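Putative oxidoreductase FAD-binding subunit (PDB 4ZOH) probably serves as the FAD-binding, electron-transferring subunit of a molybdopterin-dependent oxidoreductase of the CO dehydrogenase type. Local coordinates at residues Gly7-Asp12 against Tyr49-Arg54; Ala122-Asp127 against Asn214-Ala219; Val189-Leu194 against Ile207-Val212. One frame throughout, in Å; residues are numbered along the deposited sequence.

Interaction 1 of 3, residues Gly7-Asp12 against Tyr49-Arg54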
ATOM      1  N   GLY B   7     -16.598 -27.975   9.373  1.00 28.24           N
ATOM      2  CA  GLY B   7     -17.280 -27.399  10.491  1.00 29.35           C
ATOM      3  C   GLY B   7     -16.454 -27.599  11.740  1.00 33.94           C
ATOM      4  O   GLY B   7     -15.489 -28.348  11.735  1.00 40.46           O
ATOM      5  N   TYR B   8     -16.854 -26.943  12.817  1.00 34.37           N
ATOM      6  CA  TYR B   8     -16.125 -26.934  14.045  1.00 35.60           C
ATOM      7  C   TYR B   8     -17.092 -26.913  15.211  1.00 39.30           C
ATOM      8  O   TYR B   8     -18.121 -26.198  15.173  1.00 36.31           O
ATOM      9  CB  TYR B   8     -15.291 -25.650  14.122  1.00 37.58           C
ATOM     10  CG  TYR B   8     -14.126 -25.627  15.114  1.00 33.04           C
ATOM     11  CD1 TYR B   8     -12.883 -26.163  14.759  1.00 31.42           C
ATOM     12  CD2 TYR B   8     -14.253 -25.031  16.348  1.00 30.16           C
ATOM     13  CE1 TYR B   8     -11.795 -26.097  15.626  1.00 31.98           C
ATOM     14  CE2 TYR B   8     -13.182 -24.966  17.223  1.00 31.40           C
ATOM     15  CZ  TYR B   8     -11.961 -25.511  16.831  1.00 31.18           C
ATOM     16  OH  TYR B   8     -10.895 -25.452  17.647  1.00 33.55           O
ATOM     17  N   VAL B   9     -16.710 -27.628  16.278  1.00 39.70           N
ATOM     18  CA  VAL B   9     -17.534 -27.807  17.493  1.00 35.51           C
ATOM     19  C   VAL B   9     -16.708 -27.462  18.695  1.00 36.18           C
ATOM     20  O   VAL B   9     -15.577 -27.975  18.840  1.00 37.61           O
ATOM     21  CB  VAL B   9     -17.955 -29.291  17.672  1.00 34.62           C
ATOM     22  CG1 VAL B   9     -18.902 -29.465  18.850  1.00 36.90           C
ATOM     23  CG2 VAL B   9     -18.550 -29.848  16.396  1.00 33.57           C
ATOM     24  N   ILE B  10     -17.263 -26.614  19.551  1.00 36.19           N
ATOM     25  CA  ILE B  10     -16.657 -26.283  20.826  1.00 44.17           C
ATOM     26  C   ILE B  10     -17.675 -26.799  21.842  1.00 50.54           C
ATOM     27  O   ILE B  10     -18.652 -26.112  22.112  1.00 47.31           O
ATOM     28  CB  ILE B  10     -16.446 -24.757  21.043  1.00 42.58           C
ATOM     29  CG1 ILE B  10     -15.656 -24.125  19.896  1.00 44.79           C
ATOM     30  CG2 ILE B  10     -15.783 -24.492  22.413  1.00 38.04           C
ATOM     31  CD1 ILE B  10     -15.623 -22.606  19.934  1.00 44.95           C
ATOM     32  N   PRO B  11     -17.468 -28.023  22.369  1.00 52.83           N
ATOM     33  CA  PRO B  11     -18.402 -28.616  23.331  1.00 48.14           C
ATOM     34  C   PRO B  11     -18.160 -28.117  24.760  1.00 47.12           C
ATOM     35  O   PRO B  11     -17.031 -27.805  25.107  1.00 49.55           O
ATOM     36  CB  PRO B  11     -18.117 -30.108  23.191  1.00 51.51           C
ATOM     37  CG  PRO B  11     -16.678 -30.174  22.824  1.00 56.32           C
ATOM     38  CD  PRO B  11     -16.384 -28.951  22.005  1.00 53.90           C
ATOM     39  N   ASP B  12     -19.221 -28.022  25.566  1.00 50.52           N
ATOM     40  CA  ASP B  12     -19.144 -27.583  26.973  1.00 49.36           C
ATOM     41  C   ASP B  12     -18.382 -28.509  27.895  1.00 43.77           C
ATOM     42  O   ASP B  12     -17.769 -28.055  28.852  1.00 43.45           O
ATOM     43  CB  ASP B  12     -20.539 -27.431  27.549  1.00 55.28           C
ATOM     44  CG  ASP B  12     -21.279 -26.238  26.982  1.00 65.77           C
ATOM     45  OD1 ASP B  12     -20.603 -25.240  26.613  1.00 55.11           O
ATOM     46  OD2 ASP B  12     -22.544 -26.308  26.920  1.00 72.01           O
ATOM     47  N   TYR B  49     -16.338 -32.273  10.467  1.00 36.41           N
ATOM     48  CA  TYR B  49     -16.200 -31.435  11.627  1.00 41.80           C
ATOM     49  C   TYR B  49     -14.880 -31.692  12.350  1.00 41.49           C
ATOM     50  O   TYR B  49     -14.399 -32.801  12.420  1.00 40.16           O
ATOM     51  CB  TYR B  49     -17.363 -31.654  12.607  1.00 44.26           C
ATOM     52  CG  TYR B  49     -18.702 -31.133  12.114  1.00 48.66           C
ATOM     53  CD1 TYR B  49     -19.141 -29.846  12.459  1.00 48.60           C
ATOM     54  CD2 TYR B  49     -19.551 -31.936  11.326  1.00 52.42           C
ATOM     55  CE1 TYR B  49     -20.371 -29.364  12.009  1.00 53.50           C
ATOM     56  CE2 TYR B  49     -20.789 -31.463  10.882  1.00 54.16           C
ATOM     57  CZ  TYR B  49     -21.193 -30.179  11.225  1.00 55.29           C
ATOM     58  OH  TYR B  49     -22.417 -29.699  10.790  1.00 60.34           O
ATOM     59  N   ILE B  50     -14.312 -30.650  12.903  1.00 37.70           N
ATOM     60  CA  ILE B  50     -13.269 -30.831  13.862  1.00 39.10           C
ATOM     61  C   ILE B  50     -13.919 -30.513  15.219  1.00 36.36           C
ATOM     62  O   ILE B  50     -14.547 -29.460  15.379  1.00 34.02           O
ATOM     63  CB  ILE B  50     -12.077 -29.887  13.552  1.00 35.99           C
ATOM     64  CG1 ILE B  50     -11.343 -30.292  12.266  1.00 37.08           C
ATOM     65  CG2 ILE B  50     -11.146 -29.738  14.755  1.00 34.82           C
ATOM     66  CD1 ILE B  50     -10.863 -31.727  12.197  1.00 38.08           C
ATOM     67  N   VAL B  51     -13.743 -31.404  16.193  1.00 35.20           N
ATOM     68  CA  VAL B  51     -14.302 -31.202  17.536  1.00 32.95           C
ATOM     69  C   VAL B  51     -13.172 -30.805  18.491  1.00 35.55           C
ATOM     70  O   VAL B  51     -12.192 -31.556  18.658  1.00 35.82           O
ATOM     71  CB  VAL B  51     -14.988 -32.513  18.009  1.00 35.84           C
ATOM     72  CG1 VAL B  51     -15.599 -32.391  19.398  1.00 29.71           C
ATOM     73  CG2 VAL B  51     -15.940 -33.033  16.942  1.00 31.33           C
ATOM     74  N   GLU B  52     -13.324 -29.664  19.156  1.00 31.15           N
ATOM     75  CA  GLU B  52     -12.226 -29.144  19.981  1.00 37.08           C
ATOM     76  C   GLU B  52     -12.269 -29.732  21.401  1.00 33.78           C
ATOM     77  O   GLU B  52     -13.183 -29.458  22.141  1.00 32.75           O
ATOM     78  CB  GLU B  52     -12.172 -27.581  19.973  1.00 32.79           C
ATOM     79  CG  GLU B  52     -11.110 -26.999  20.886  1.00 31.36           C
ATOM     80  CD  GLU B  52     -11.101 -25.488  20.964  1.00 33.36           C
ATOM     81  OE1 GLU B  52     -11.187 -24.760  19.933  1.00 34.22           O
ATOM     82  OE2 GLU B  52     -10.962 -25.012  22.078  1.00 34.96           O
ATOM     83  N   ILE B  53     -11.262 -30.501  21.782  1.00 30.63           N
ATOM     84  CA  ILE B  53     -11.265 -31.123  23.124  1.00 32.42           C
ATOM     85  C   ILE B  53     -10.293 -30.443  24.045  1.00 34.39           C
ATOM     86  O   ILE B  53     -10.293 -30.703  25.226  1.00 39.70           O
ATOM     87  CB  ILE B  53     -11.065 -32.653  23.068  1.00 32.40           C
ATOM     88  CG1 ILE B  53      -9.677 -33.022  22.509  1.00 35.75           C
ATOM     89  CG2 ILE B  53     -12.183 -33.302  22.235  1.00 29.70           C
ATOM     90  CD1 ILE B  53      -9.272 -34.459  22.835  1.00 34.29           C
ATOM     91  N   ARG B  54      -9.526 -29.504  23.484  1.00 33.99           N
ATOM     92  CA  ARG B  54      -8.364 -28.845  24.114  1.00 33.51           C
ATOM     93  C   ARG B  54      -8.666 -28.165  25.415  1.00 32.40           C
ATOM     94  O   ARG B  54      -7.793 -28.054  26.229  1.00 30.79           O
ATOM     95  CB  ARG B  54      -7.820 -27.728  23.229  1.00 30.66           C
ATOM     96  CG  ARG B  54      -7.398 -28.056  21.820  1.00 33.45           C
ATOM     97  CD  ARG B  54      -6.751 -26.820  21.137  1.00 26.23           C
ATOM     98  NE  ARG B  54      -5.982 -25.987  22.096  1.00 27.70           N
ATOM     99  CZ  ARG B  54      -4.715 -26.214  22.448  1.00 28.67           C
ATOM    100  NH1 ARG B  54      -4.097 -25.426  23.327  1.00 30.82           N
ATOM    101  NH2 ARG B  54      -4.069 -27.252  21.925  1.00 29.69           N
TER
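Tyr8 and Glu52 meet through their polar ends: the phenol OH gives a hydrogen bond to the carboxylate, and OE1 lies at the ring edge, in the ring plane. The 2.4 Å from OH to OE1 is very short and its exact value doubtful. Ring and carboxylate planes stand 73° apart, and with CG of Glu52 anti to the backbone N (chi1 176°) the chain stretches to the phenol.

The backbones pair as parallel strands, 49-52 lying between 7-10 and 28-30 in a three-stranded sheet; Ile53, just beyond, touches FAD. Gly7 O takes Ile50 N at 2.8 Å, Val9 N reaches Ile50 O at 3.0 Å, and Val9 O receives Glu52 N at 2.8 Å.

Apolar contacts line both faces. Ile50 CG2 lies 3.8 Å from Tyr8 CE1; on the other face Val9 CG2 touches Tyr49 CD1 (4.0 Å), which comes obliquely against Gly7, where there is no side chain. Pro11 CG closes on Val51 CG1 at 4.2 Å.

Tyr49 OH bonds a polar side chain of another protein's chain, and a strand of that chain pairs with Tyr8 to Ile10. Both oxygens of the buried Glu52 are gripped, OE1 by Tyr8 and OE2 by Arg55, whose salt bridge probably favours the ionised carboxylate.

Interaction 2 of 3, residues Ala122-Asp127 against Asn214-Ala219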
ATOM      1  N   ALA B 122       9.037 -46.168  24.276  1.00 30.94           N
ATOM      2  CA  ALA B 122       8.956 -46.129  25.734  1.00 33.17           C
ATOM      3  C   ALA B 122       7.695 -46.821  26.241  1.00 31.55           C
ATOM      4  O   ALA B 122       7.770 -47.538  27.217  1.00 30.59           O
ATOM      5  CB  ALA B 122       9.076 -44.708  26.309  1.00 30.18           C
ATOM      6  N   LEU B 123       6.554 -46.626  25.578  1.00 31.22           N
ATOM      7  CA  LEU B 123       5.314 -47.132  26.121  1.00 30.28           C
ATOM      8  C   LEU B 123       5.260 -48.683  25.992  1.00 34.31           C
ATOM      9  O   LEU B 123       4.681 -49.364  26.807  1.00 33.09           O
ATOM     10  CB  LEU B 123       4.112 -46.470  25.451  1.00 29.30           C
ATOM     11  CG  LEU B 123       3.824 -44.971  25.762  1.00 31.46           C
ATOM     12  CD1 LEU B 123       2.714 -44.431  24.870  1.00 28.11           C
ATOM     13  CD2 LEU B 123       3.491 -44.625  27.207  1.00 26.09           C
ATOM     14  N   ILE B 124       5.835 -49.236  24.943  1.00 36.98           N
ATOM     15  CA  ILE B 124       5.795 -50.700  24.808  1.00 40.32           C
ATOM     16  C   ILE B 124       6.703 -51.342  25.846  1.00 37.62           C
ATOM     17  O   ILE B 124       6.365 -52.379  26.395  1.00 41.25           O
ATOM     18  CB  ILE B 124       6.041 -51.198  23.356  1.00 35.29           C
ATOM     19  CG1 ILE B 124       5.577 -52.659  23.181  1.00 38.91           C
ATOM     20  CG2 ILE B 124       7.468 -51.030  22.937  1.00 32.65           C
ATOM     21  CD1 ILE B 124       4.167 -52.794  22.655  1.00 35.46           C
ATOM     22  N   ALA B 125       7.818 -50.661  26.130  1.00 39.83           N
ATOM     23  CA  ALA B 125       8.829 -51.104  27.091  1.00 37.11           C
ATOM     24  C   ALA B 125       8.293 -51.042  28.500  1.00 41.02           C
ATOM     25  O   ALA B 125       8.631 -51.873  29.348  1.00 40.64           O
ATOM     26  CB  ALA B 125      10.065 -50.256  26.982  1.00 33.75           C
ATOM     27  N   MET B 126       7.463 -50.035  28.742  1.00 36.93           N
ATOM     28  CA  MET B 126       6.873 -49.813  30.026  1.00 32.29           C
ATOM     29  C   MET B 126       5.617 -50.686  30.314  1.00 31.29           C
ATOM     30  O   MET B 126       5.113 -50.660  31.432  1.00 34.22           O
ATOM     31  CB  MET B 126       6.575 -48.326  30.135  1.00 30.44           C
ATOM     32  CG  MET B 126       7.830 -47.496  30.267  1.00 34.02           C
ATOM     33  SD  MET B 126       7.536 -45.719  30.216  1.00 34.25           S
ATOM     34  CE  MET B 126       7.484 -45.255  31.986  1.00 27.54           C
ATOM     35  N   ASP B 127       5.118 -51.452  29.339  1.00 29.17           N
ATOM     36  CA  ASP B 127       3.769 -52.099  29.495  1.00 37.45           C
ATOM     37  C   ASP B 127       2.706 -51.065  29.903  1.00 41.12           C
ATOM     38  O   ASP B 127       1.833 -51.319  30.762  1.00 37.28           O
ATOM     39  CB  ASP B 127       3.706 -53.338  30.449  1.00 35.35           C
ATOM     40  CG  ASP B 127       4.868 -54.327  30.264  1.00 38.24           C
ATOM     41  OD1 ASP B 127       5.135 -54.750  29.118  1.00 35.52           O
ATOM     42  OD2 ASP B 127       5.538 -54.645  31.285  1.00 39.66           O
ATOM     43  N   ASN B 214       5.930 -51.545  11.679  1.00 38.71           N
ATOM     44  CA  ASN B 214       4.673 -50.807  11.480  1.00 38.45           C
ATOM     45  C   ASN B 214       4.152 -50.272  12.794  1.00 41.15           C
ATOM     46  O   ASN B 214       3.495 -49.211  12.823  1.00 40.32           O
ATOM     47  CB  ASN B 214       3.616 -51.696  10.797  1.00 39.90           C
ATOM     48  CG  ASN B 214       3.230 -52.895  11.661  1.00 46.85           C
ATOM     49  OD1 ASN B 214       4.100 -53.591  12.168  1.00 52.59           O
ATOM     50  ND2 ASN B 214       1.932 -53.126  11.857  1.00 44.30           N
ATOM     51  N   VAL B 215       4.420 -51.009  13.884  1.00 40.01           N
ATOM     52  CA  VAL B 215       4.129 -50.536  15.254  1.00 38.16           C
ATOM     53  C   VAL B 215       5.352 -50.807  16.119  1.00 37.90           C
ATOM     54  O   VAL B 215       6.257 -51.499  15.659  1.00 34.83           O
ATOM     55  CB  VAL B 215       2.864 -51.153  15.898  1.00 38.91           C
ATOM     56  CG1 VAL B 215       1.614 -50.771  15.120  1.00 37.48           C
ATOM     57  CG2 VAL B 215       2.988 -52.682  16.084  1.00 44.72           C
ATOM     58  N   ALA B 216       5.398 -50.235  17.327  1.00 36.52           N
ATOM     59  CA  ALA B 216       6.549 -50.430  18.241  1.00 39.83           C
ATOM     60  C   ALA B 216       6.605 -51.892  18.710  1.00 38.76           C
ATOM     61  O   ALA B 216       5.564 -52.472  18.924  1.00 39.83           O
ATOM     62  CB  ALA B 216       6.440 -49.519  19.457  1.00 34.29           C
ATOM     63  N   VAL B 217       7.805 -52.456  18.865  1.00 37.88           N
ATOM     64  CA  VAL B 217       7.976 -53.817  19.436  1.00 36.69           C
ATOM     65  C   VAL B 217       8.986 -53.893  20.572  1.00 37.75           C
ATOM     66  O   VAL B 217       9.852 -53.014  20.715  1.00 38.00           O
ATOM     67  CB  VAL B 217       8.347 -54.881  18.372  1.00 31.17           C
ATOM     68  CG1 VAL B 217       7.232 -54.997  17.343  1.00 32.22           C
ATOM     69  CG2 VAL B 217       9.656 -54.547  17.686  1.00 29.68           C
ATOM     70  N   ARG B 218       8.879 -54.956  21.358  1.00 39.02           N
ATOM     71  CA  ARG B 218       9.877 -55.283  22.371  1.00 38.66           C
ATOM     72  C   ARG B 218      11.096 -55.945  21.731  1.00 36.23           C
ATOM     73  O   ARG B 218      10.927 -56.758  20.880  1.00 34.27           O
ATOM     74  CB  ARG B 218       9.237 -56.196  23.406  1.00 38.33           C
ATOM     75  CG  ARG B 218       8.276 -55.458  24.327  1.00 37.89           C
ATOM     76  CD  ARG B 218       9.020 -54.455  25.197  1.00 39.42           C
ATOM     77  NE  ARG B 218       9.579 -55.130  26.351  1.00 41.80           N
ATOM     78  CZ  ARG B 218       8.881 -55.412  27.443  1.00 46.15           C
ATOM     79  NH1 ARG B 218       7.600 -55.060  27.567  1.00 42.72           N
ATOM     80  NH2 ARG B 218       9.466 -56.045  28.420  1.00 49.02           N
ATOM     81  N   ALA B 219      12.329 -55.618  22.112  1.00 33.72           N
ATOM     82  CA  ALA B 219      13.443 -56.325  21.500  1.00 35.97           C
ATOM     83  C   ALA B 219      13.689 -57.621  22.330  1.00 39.41           C
ATOM     84  O   ALA B 219      14.671 -57.720  23.107  1.00 35.23           O
ATOM     85  CB  ALA B 219      14.677 -55.434  21.420  1.00 35.51           C
TER
HETATM   86  O   HOH W   1       7.275 -56.550  30.750  1.00 40.98           O
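Arg218 lays its CG against CG1 of Ile124, 4.1 Å away, and from there its chain, bent at chi2 and chi3, curls over the last turn of helix 119-125. The bends bring NH1 to two acceptors at once. One is Ile124 O, 3.2 Å from NH1, approached at a slant: the oxygen lies 29° out of the guanidinium plane, and the N-H points at it with an angle of 137°. The other is Asp127 OD1, which sits in the guanidinium plane at the group's edge, 2.9 Å from NH1, and completes a salt bridge. This oxygen is met on its syn side but from a position tilted out of the carboxylate plane, with carboxylate and guanidinium planes 38° apart. A water bridges the remaining corners, donating to Asp127 OD2 and accepting from Arg218 NH2. Over one face of the guanidinium stands Ala125 O.

Nearer the strand backbone, the contact is apolar. Ile124 CG2 meets Ala216 CB at 3.9 Å and comes within 3.8 Å of Val217 O, while CD1 lies near Ala216 O.

Both charges have second partners: Asp127 OD2 forms a salt bridge with Arg206, which also bonds Ala125 O, and Arg218 NE pairs with Glu223. Asp127 is therefore shared by two arginines, which would probably favour its ionised form.

Asp127 has positive phi and closes the helix in a Schellman motif. The C-terminal end of a helix offers carbonyls to donors, and here an arginine from edge strand 217-218 uses one of them, joining the FAD-binding region to the C-terminal region of this flavoprotein family.

Interaction 3 of 3, residues Val189-Leu194 against Ile207-Val212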
ATOM      1  N   VAL B 189      15.842 -44.279  13.764  1.00 28.84           N
ATOM      2  CA  VAL B 189      15.711 -45.437  14.655  1.00 29.69           C
ATOM      3  C   VAL B 189      15.532 -44.901  16.098  1.00 26.80           C
ATOM      4  O   VAL B 189      16.220 -43.972  16.495  1.00 26.06           O
ATOM      5  CB  VAL B 189      16.960 -46.351  14.577  1.00 25.53           C
ATOM      6  CG1 VAL B 189      16.782 -47.483  15.581  1.00 24.90           C
ATOM      7  CG2 VAL B 189      17.176 -46.917  13.148  1.00 24.81           C
ATOM      8  N   GLY B 190      14.613 -45.460  16.857  1.00 29.31           N
ATOM      9  CA  GLY B 190      14.549 -45.134  18.281  1.00 27.43           C
ATOM     10  C   GLY B 190      14.603 -46.363  19.176  1.00 27.88           C
ATOM     11  O   GLY B 190      13.877 -47.326  18.944  1.00 23.99           O
ATOM     12  N   VAL B 191      15.455 -46.309  20.213  1.00 28.32           N
ATOM     13  CA  VAL B 191      15.557 -47.414  21.195  1.00 28.87           C
ATOM     14  C   VAL B 191      15.377 -46.878  22.627  1.00 29.63           C
ATOM     15  O   VAL B 191      16.138 -45.981  23.077  1.00 27.91           O
ATOM     16  CB  VAL B 191      16.873 -48.238  21.094  1.00 30.90           C
ATOM     17  CG1 VAL B 191      16.816 -49.469  22.042  1.00 32.15           C
ATOM     18  CG2 VAL B 191      17.166 -48.689  19.667  1.00 26.25           C
ATOM     19  N   ALA B 192      14.324 -47.381  23.275  1.00 26.66           N
ATOM     20  CA  ALA B 192      14.005 -47.045  24.654  1.00 31.08           C
ATOM     21  C   ALA B 192      14.319 -48.184  25.618  1.00 32.85           C
ATOM     22  O   ALA B 192      13.770 -49.286  25.471  1.00 35.46           O
ATOM     23  CB  ALA B 192      12.536 -46.656  24.820  1.00 27.26           C
ATOM     24  N   LEU B 193      15.145 -47.891  26.614  1.00 27.67           N
ATOM     25  CA  LEU B 193      15.565 -48.935  27.538  1.00 31.40           C
ATOM     26  C   LEU B 193      15.158 -48.601  28.983  1.00 31.73           C
ATOM     27  O   LEU B 193      15.331 -47.457  29.440  1.00 28.82           O
ATOM     28  CB  LEU B 193      17.092 -49.125  27.471  1.00 27.96           C
ATOM     29  CG  LEU B 193      17.638 -50.406  28.181  1.00 30.13           C
ATOM     30  CD1 LEU B 193      18.758 -51.037  27.371  1.00 28.36           C
ATOM     31  CD2 LEU B 193      18.167 -50.018  29.556  1.00 26.57           C
ATOM     32  N   LEU B 194      14.645 -49.623  29.664  1.00 32.48           N
ATOM     33  CA  LEU B 194      14.531 -49.636  31.131  1.00 35.66           C
ATOM     34  C   LEU B 194      15.154 -50.915  31.714  1.00 36.83           C
ATOM     35  O   LEU B 194      14.919 -52.030  31.225  1.00 32.44           O
ATOM     36  CB  LEU B 194      13.090 -49.610  31.551  1.00 30.76           C
ATOM     37  CG  LEU B 194      12.441 -48.249  31.756  1.00 29.99           C
ATOM     38  CD1 LEU B 194      10.959 -48.466  31.628  1.00 31.20           C
ATOM     39  CD2 LEU B 194      12.802 -47.697  33.130  1.00 29.89           C
ATOM     40  N   ILE B 207      13.168 -53.364  26.503  1.00 33.62           N
ATOM     41  CA  ILE B 207      13.719 -52.685  25.334  1.00 32.30           C
ATOM     42  C   ILE B 207      12.654 -52.439  24.259  1.00 35.29           C
ATOM     43  O   ILE B 207      12.018 -53.405  23.756  1.00 31.52           O
ATOM     44  CB  ILE B 207      14.920 -53.430  24.778  1.00 33.00           C
ATOM     45  CG1 ILE B 207      15.954 -53.618  25.893  1.00 34.85           C
ATOM     46  CG2 ILE B 207      15.502 -52.624  23.634  1.00 36.01           C
ATOM     47  CD1 ILE B 207      17.220 -54.347  25.506  1.00 34.41           C
ATOM     48  N   GLY B 208      12.382 -51.155  23.960  1.00 32.58           N
ATOM     49  CA  GLY B 208      11.364 -50.853  22.922  1.00 30.17           C
ATOM     50  C   GLY B 208      11.983 -50.276  21.654  1.00 32.04           C
ATOM     51  O   GLY B 208      12.911 -49.467  21.714  1.00 32.39           O
ATOM     52  N   LEU B 209      11.471 -50.713  20.508  1.00 33.18           N
ATOM     53  CA  LEU B 209      11.964 -50.245  19.250  1.00 32.03           C
ATOM     54  C   LEU B 209      10.854 -49.526  18.495  1.00 30.92           C
ATOM     55  O   LEU B 209       9.750 -50.044  18.281  1.00 34.93           O
ATOM     56  CB  LEU B 209      12.512 -51.398  18.390  1.00 32.42           C
ATOM     57  CG  LEU B 209      13.615 -52.366  18.856  1.00 32.64           C
ATOM     58  CD1 LEU B 209      13.936 -53.306  17.690  1.00 26.94           C
ATOM     59  CD2 LEU B 209      14.860 -51.678  19.424  1.00 27.50           C
ATOM     60  N   THR B 210      11.198 -48.328  18.062  1.00 32.70           N
ATOM     61  CA  THR B 210      10.351 -47.571  17.181  1.00 29.84           C
ATOM     62  C   THR B 210      11.077 -47.241  15.873  1.00 26.05           C
ATOM     63  O   THR B 210      12.329 -47.294  15.773  1.00 24.45           O
ATOM     64  CB  THR B 210       9.772 -46.322  17.898  1.00 30.24           C
ATOM     65  OG1 THR B 210       8.721 -45.763  17.085  1.00 32.44           O
ATOM     66  CG2 THR B 210      10.877 -45.294  18.180  1.00 26.78           C
ATOM     67  N   ALA B 211      10.253 -46.918  14.883  1.00 28.72           N
ATOM     68  CA  ALA B 211      10.627 -46.522  13.506  1.00 28.58           C
ATOM     69  C   ALA B 211      11.190 -47.632  12.667  1.00 31.57           C
ATOM     70  O   ALA B 211      11.703 -47.366  11.552  1.00 30.13           O
ATOM     71  CB  ALA B 211      11.553 -45.301  13.479  1.00 29.06           C
ATOM     72  N   VAL B 212      11.129 -48.860  13.192  1.00 32.63           N
ATOM     73  CA  VAL B 212      11.708 -50.022  12.498  1.00 31.93           C
ATOM     74  C   VAL B 212      10.704 -51.154  12.224  1.00 37.06           C
ATOM     75  O   VAL B 212      11.098 -52.254  11.823  1.00 37.37           O
ATOM     76  CB  VAL B 212      13.027 -50.552  13.159  1.00 31.22           C
ATOM     77  CG1 VAL B 212      14.141 -49.510  13.066  1.00 34.46           C
ATOM     78  CG2 VAL B 212      12.860 -51.003  14.620  1.00 30.37           C
TER
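Val191 presents its two methyls to two different neighbours on the facing strand. CG1 meets Ile207 CG2 at 3.8 Å, the two side chains crossing at a slant, and CG2 lies 3.8 Å from Leu209 CD2, with valine and leucine side by side and pointing the same way. The valine thus fits between Ile207 and Leu209. With Leu209 CG anti to the carbonyl carbon (chi1 -56°) and the chain then extended, CD2 swings over to both methyls of Val191. Farther along this face, Leu193 CD1 rests beside CG1 and CD1 of Ile207, 4.1 Å from each, its side chain pointing the same way as that of the isoleucine. Helix 257-276 lies against this row, Leu267 and Thr268 on Val191, Ile272 and Ala275 on Leu193. Back on the Val191 side, past the turn, Val212 CG1 rests obliquely against Val189 CG2, 4.0 Å away.

The strands are the two arms of the beta hairpin 189-198 and 201-210, the central pair of an antiparallel four-stranded sheet. Gly190 with Thr210 and Ala192 with Gly208 are hydrogen-bonded pairs; Val191 with Leu209 and Leu193 with Ile207 are not. Gly208 N gives the shortest bond, 2.8 Å to Ala192 O. Thr210 O instead takes Gly190 N from well above its carbonyl plane, 45° out, just before Ala211 turns the chain with positive phi.

On the opposite face the relief is low. Gly190 and Gly208 contribute no bulk; Thr210 CG2 fills the hollow over the first, 3.7 Å from Gly190 CA. A threonine chi1 of -168° sets CG2 beside that glycine, while OG1 bonds Ala117 O. Ala121 of helix 119-125 packs onto Ala192 and Thr210.

Along the chain interaction 1 closes before interaction 2 opens, and interaction 3 is nested inside the loop that interaction 2 closes. Interaction 1 stands apart, its centre about 32 Å from that of interaction 2 and about 34 Å from that of interaction 3, in a small parallel sheet of the FAD-binding region, across the chain's centre from interaction 3. The other two have centres about 7 Å apart and share one antiparallel sheet, strands 201-210 and 217-218 being neighbours: Val217 O probably bonds Leu209 N, and Ala219 N Ile207 O. Met126 also packs on Leu194. Interactions 2 and 3 therefore hold helix 119-125 against the C-terminal sheet, while interaction 1 lies at a contact with another protein's chain.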